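Diaminobutyrate-pyruvate transaminase and L-2,4-diaminobutyrate decarboxylase (Vibrio parahaemolyticus, PDB 2QMA) probably carries out pyridoxal phosphate-dependent transamination and carbon-carbon lyase chemistry, with this chain forming its C-terminal decarboxylase domain. Local coordinates at residues A250-A254 and E255-P259; L194-P197 and D198-K202. One frame throughout, in Å; residues are numbered along the deposited sequence. Where two conformers were deposited one is given.

Contact 1: A250-A254 and E255-P259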
loop_
_atom_site.group_PDB
_atom_site.type_symbol
_atom_site.label_atom_id
_atom_site.label_comp_id
_atom_site.label_asym_id
_atom_site.label_seq_id
_atom_site.Cartn_x
_atom_site.Cartn_y
_atom_site.Cartn_z
ATOM N N ALA A 250 0.532 -37.537 -3.170
ATOM C CA ALA A 250 -0.287 -38.756 -3.216
ATOM C C ALA A 250 -0.599 -39.230 -1.806
ATOM O O ALA A 250 -1.719 -39.605 -1.506
ATOM C CB ALA A 250 0.428 -39.859 -4.004
ATOM N N GLN A 251 0.401 -39.202 -0.940
ATOM C CA GLN A 251 0.247 -39.648 0.443
ATOM C C GLN A 251 -0.706 -38.757 1.241
ATOM O O GLN A 251 -1.486 -39.251 2.082
ATOM C CB GLN A 251 1.616 -39.704 1.131
ATOM C CG GLN A 251 1.682 -40.651 2.332
ATOM C CD GLN A 251 1.320 -39.980 3.641
ATOM O OE1 GLN A 251 1.549 -38.780 3.819
ATOM N NE2 GLN A 251 0.758 -40.757 4.579
ATOM N N ALA A 252 -0.602 -37.443 1.027
ATOM C CA ALA A 252 -1.532 -36.491 1.664
ATOM C C ALA A 252 -2.937 -36.864 1.277
ATOM O O ALA A 252 -3.821 -36.963 2.138
ATOM C CB ALA A 252 -1.239 -35.072 1.215
ATOM N N LYS A 253 -3.170 -37.053 -0.025
ATOM C CA LYS A 253 -4.534 -37.426 -0.468
ATOM C C LYS A 253 -5.001 -38.774 0.083
ATOM O O LYS A 253 -6.192 -38.963 0.411
ATOM C CB LYS A 253 -4.624 -37.392 -1.980
ATOM C CG LYS A 253 -4.364 -35.996 -2.568
ATOM C CD LYS A 253 -4.957 -35.856 -3.981
ATOM C CE LYS A 253 -4.006 -36.383 -5.019
ATOM N NZ LYS A 253 -4.581 -36.609 -6.404
ATOM N N ALA A 254 -4.057 -39.709 0.174
ATOM C CA ALA A 254 -4.332 -41.034 0.753
ATOM C C ALA A 254 -4.752 -40.963 2.244
ATOM O O ALA A 254 -5.586 -41.758 2.704
ATOM C CB ALA A 254 -3.133 -41.947 0.555
ATOM N N GLU A 255 -4.197 -40.002 2.982
ATOM C CA GLU A 255 -4.624 -39.707 4.359
ATOM C C GLU A 255 -5.922 -38.881 4.527
ATOM O O GLU A 255 -6.250 -38.522 5.654
ATOM C CB GLU A 255 -3.566 -38.868 5.030
ATOM C CG GLU A 255 -2.266 -39.497 5.269
ATOM C CD GLU A 255 -1.356 -38.525 5.973
ATOM O OE1 GLU A 255 -1.840 -37.431 6.362
ATOM O OE2 GLU A 255 -0.167 -38.843 6.140
ATOM N N GLY A 256 -6.607 -38.526 3.438
ATOM C CA GLY A 256 -7.813 -37.698 3.520
ATOM C C GLY A 256 -7.555 -36.182 3.421
ATOM O O GLY A 256 -8.505 -35.386 3.460
ATOM N N LEU A 257 -6.283 -35.778 3.279
ATOM C CA LEU A 257 -5.954 -34.356 3.024
ATOM C C LEU A 257 -6.262 -33.928 1.571
ATOM O O LEU A 257 -6.376 -34.771 0.652
ATOM C CB LEU A 257 -4.498 -34.031 3.442
ATOM C CG LEU A 257 -4.128 -34.473 4.880
ATOM C CD1 LEU A 257 -2.638 -34.233 5.131
ATOM C CD2 LEU A 257 -4.975 -33.718 5.904
ATOM N N ILE A 258 -6.400 -32.612 1.382
ATOM C CA ILE A 258 -6.828 -32.024 0.109
ATOM C C ILE A 258 -5.750 -30.964 -0.301
ATOM O O ILE A 258 -5.886 -29.795 -0.018
ATOM C CB ILE A 258 -8.268 -31.435 0.214
ATOM C CG1 ILE A 258 -9.292 -32.504 0.695
ATOM C CG2 ILE A 258 -8.697 -30.748 -1.106
ATOM C CD1 ILE A 258 -10.702 -31.943 0.959
ATOM N N PRO A 259 -4.644 -31.414 -0.925
ATOM C CA PRO A 259 -3.669 -30.438 -1.450
ATOM C C PRO A 259 -4.388 -29.661 -2.575
ATOM O O PRO A 259 -4.840 -30.271 -3.534
ATOM C CB PRO A 259 -2.532 -31.326 -2.007
ATOM C CG PRO A 259 -2.754 -32.690 -1.367
ATOM C CD PRO A 259 -4.254 -32.802 -1.237
#

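Contact 2: L194-P197 and D198-K202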
loop_
_atom_site.group_PDB
_atom_site.type_symbol
_atom_site.label_atom_id
_atom_site.label_comp_id
_atom_site.label_asym_id
_atom_site.label_seq_id
_atom_site.Cartn_x
_atom_site.Cartn_y
_atom_site.Cartn_z
ATOM N N LEU A 194 -20.254 -17.623 2.759
ATOM C CA LEU A 194 -20.486 -18.580 3.842
ATOM C C LEU A 194 -19.323 -18.823 4.819
ATOM O O LEU A 194 -19.493 -19.491 5.851
ATOM C CB LEU A 194 -20.881 -19.921 3.230
ATOM C CG LEU A 194 -22.089 -19.879 2.295
ATOM C CD1 LEU A 194 -22.478 -21.302 1.953
ATOM C CD2 LEU A 194 -23.234 -19.123 2.980
ATOM N N GLY A 195 -18.135 -18.329 4.478
ATOM C CA GLY A 195 -16.921 -18.700 5.237
ATOM C C GLY A 195 -16.357 -20.055 4.839
ATOM O O GLY A 195 -16.811 -20.703 3.876
ATOM N N LEU A 196 -15.351 -20.513 5.570
ATOM C CA LEU A 196 -14.709 -21.768 5.159
ATOM C C LEU A 196 -15.695 -22.946 5.189
ATOM O O LEU A 196 -16.468 -23.056 6.124
ATOM C CB LEU A 196 -13.515 -22.056 6.104
ATOM C CG LEU A 196 -12.432 -20.998 6.205
ATOM C CD1 LEU A 196 -11.368 -21.581 7.173
ATOM C CD2 LEU A 196 -11.862 -20.608 4.767
ATOM N N PRO A 197 -15.592 -23.869 4.231
ATOM C CA PRO A 197 -16.354 -25.141 4.248
ATOM C C PRO A 197 -15.937 -26.054 5.428
ATOM O O PRO A 197 -14.838 -25.869 5.997
ATOM C CB PRO A 197 -16.013 -25.734 2.867
ATOM C CG PRO A 197 -14.613 -25.251 2.578
ATOM C CD PRO A 197 -14.676 -23.808 3.078
ATOM N N ASP A 198 -16.764 -27.036 5.799
ATOM C CA ASP A 198 -16.398 -27.953 6.923
ATOM C C ASP A 198 -15.148 -28.801 6.673
ATOM O O ASP A 198 -14.480 -29.214 7.608
ATOM C CB ASP A 198 -17.559 -28.877 7.436
ATOM C CG ASP A 198 -17.144 -29.669 8.763
ATOM O OD1 ASP A 198 -16.885 -29.025 9.800
ATOM O OD2 ASP A 198 -17.019 -30.925 8.774
ATOM N N TYR A 199 -14.806 -29.028 5.406
ATOM C CA TYR A 199 -13.590 -29.746 5.085
ATOM C C TYR A 199 -12.332 -28.866 5.041
ATOM O O TYR A 199 -11.262 -29.335 4.671
ATOM C CB TYR A 199 -13.764 -30.513 3.764
ATOM C CG TYR A 199 -14.199 -29.669 2.574
ATOM C CD1 TYR A 199 -13.256 -28.948 1.824
ATOM C CD2 TYR A 199 -15.545 -29.590 2.188
ATOM C CE1 TYR A 199 -13.635 -28.178 0.726
ATOM C CE2 TYR A 199 -15.911 -28.829 1.065
ATOM C CZ TYR A 199 -14.929 -28.120 0.362
ATOM O OH TYR A 199 -15.244 -27.332 -0.727
ATOM N N ALA A 200 -12.439 -27.594 5.434
ATOM C CA ALA A 200 -11.269 -26.680 5.371
ATOM C C ALA A 200 -10.031 -27.200 6.118
ATOM O O ALA A 200 -8.895 -26.856 5.768
ATOM C CB ALA A 200 -11.624 -25.285 5.909
ATOM N N ASP A 201 -10.264 -27.953 7.191
ATOM C CA ASP A 201 -9.170 -28.444 8.049
ATOM C C ASP A 201 -8.249 -29.406 7.278
ATOM O O ASP A 201 -7.128 -29.690 7.687
ATOM C CB ASP A 201 -9.745 -29.129 9.278
ATOM C CG ASP A 201 -10.366 -30.516 8.966
ATOM O OD1 ASP A 201 -11.376 -30.632 8.212
ATOM O OD2 ASP A 201 -9.834 -31.513 9.501
ATOM N N LYS A 202 -8.765 -29.914 6.168
ATOM C CA LYS A 202 -8.015 -30.825 5.325
ATOM C C LYS A 202 -7.193 -30.120 4.254
ATOM O O LYS A 202 -6.326 -30.745 3.665
ATOM C CB LYS A 202 -8.956 -31.844 4.669
ATOM C CG LYS A 202 -9.466 -32.896 5.623
ATOM C CD LYS A 202 -10.811 -33.403 5.108
ATOM C CE LYS A 202 -11.056 -34.830 5.512
ATOM N NZ LYS A 202 -11.815 -34.848 6.768
#

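Contact 1: A250-A254 and E255-P259
Glu255 N gives its hydrogen to Gln251 O at 3.0 Å, with a reasonably straight N-H...O angle of 150°; this is the last regular bond of helix 245-254. Beyond it the chain closes in a Schellman motif. Gly256, with its positive phi, turns the backbone over so that two amides point back into the final turn. Gly256 N reaches Lys253 O at 3.1 Å, approaching from well above the carbonyl plane. Leu257 N meets Ala252 O, again at 3.0 Å but less straight. As usual in this motif, the residues joined by the outer bond also pack: Ala252 CB lies 4.1 Å from Leu257 CB. Pro259 adds to this small apolar patch through CG, 3.8 Å from Ala252 CB. It also presses on the lysine, with Pro259 CD 3.5 Å from Lys253 CG, and Lys253 CA directs its hydrogen at Leu257 O. On the outer side of the helix, Glu255 CG sits beside its own backbone N (chi1 -66°) and the chain is extended beyond it, which carries the carboxylate back to the amide of Gln251. The planes of the two groups stand 79° apart; any bond between them is doubtful, since both amide atoms crowd Glu255 OE2 and the glutamine was modelled in two conformers. Lys253 NZ is held by His287 ND1 of helix 277-287, while Pro259 touches Met289. The chain passes from helix 245-254 through the three-residue turn 255-257 into strand 258-265, where backbone bonds from Ile258 to Lys202 and Arg204 join it to neighbouring strand 203-208 of the mixed seven-stranded sheet.

Contact 2: L194-P197 and D198-K202
Pro197 packs on the ring of Tyr199 within a type I beta turn, Pro197 to Ala200, closed by Ala200 N giving its hydrogen to Pro197 O at 3.0 Å. That N-H is nearly straight at 155°, but it arrives 56° out of the carbonyl plane. The turn belongs to the connection from helix 191-194 to strand 203-208 in the pyridoxal-dependent decarboxylase domain, and it runs directly into a short 3-10 segment, where Lys202 N bonds to Tyr199 O. Tyr199 takes the less common rotamer with CG lying between the backbone N and the carbonyl carbon (chi1 55°), which folds the ring back over the proline that precedes the turn's corner. The contact is a CH-pi one: Pro197 CB stands 3.7 Å from the centroid of the Tyr199 ring, over the face but displaced toward the rim. CB leans to the CE2 side and CG to the CE1 side, Pro197 CG being 3.6 Å from Tyr199 CE1; both are close to CZ. The phenol continues past the proline to helix 167-187, where Tyr199 OH bonds to Ser187 OG and the ring rests on Ala183 and Leu186. Leu196 points toward the turn, CB and CD1 both touching Ala200 CB, and also packs on Leu196 of the second subunit, to which its backbone hydrogen-bonds. Ala200 points its methyl back at the preceding residues, where Ala200 CB lies 3.3 Å from Pro197 O and 3.7 Å from Leu196 CB.

Overall arrangement
Both contacts are local turns at the periphery of the domain, each leading into a strand of the mixed sheet: contact 2 into 203-208, contact 1 into the adjacent, parallel 258-265. They meet there, with Ile258 N 2.9 Å from Lys202 O in a probable hydrogen bond and Ile258 CD1 packing on Tyr199 CD1. Each is partly buried, around Ala252 and Pro259 in contact 1 and Pro197 and Ala200 in contact 2. Their chemistry differs: contact 1 is chiefly backbone capping of a helix end, within one subunit, whereas contact 2 rests on a proline-tyrosine CH-pi contact and one turn bond, and its Leu196 reaches the second subunit.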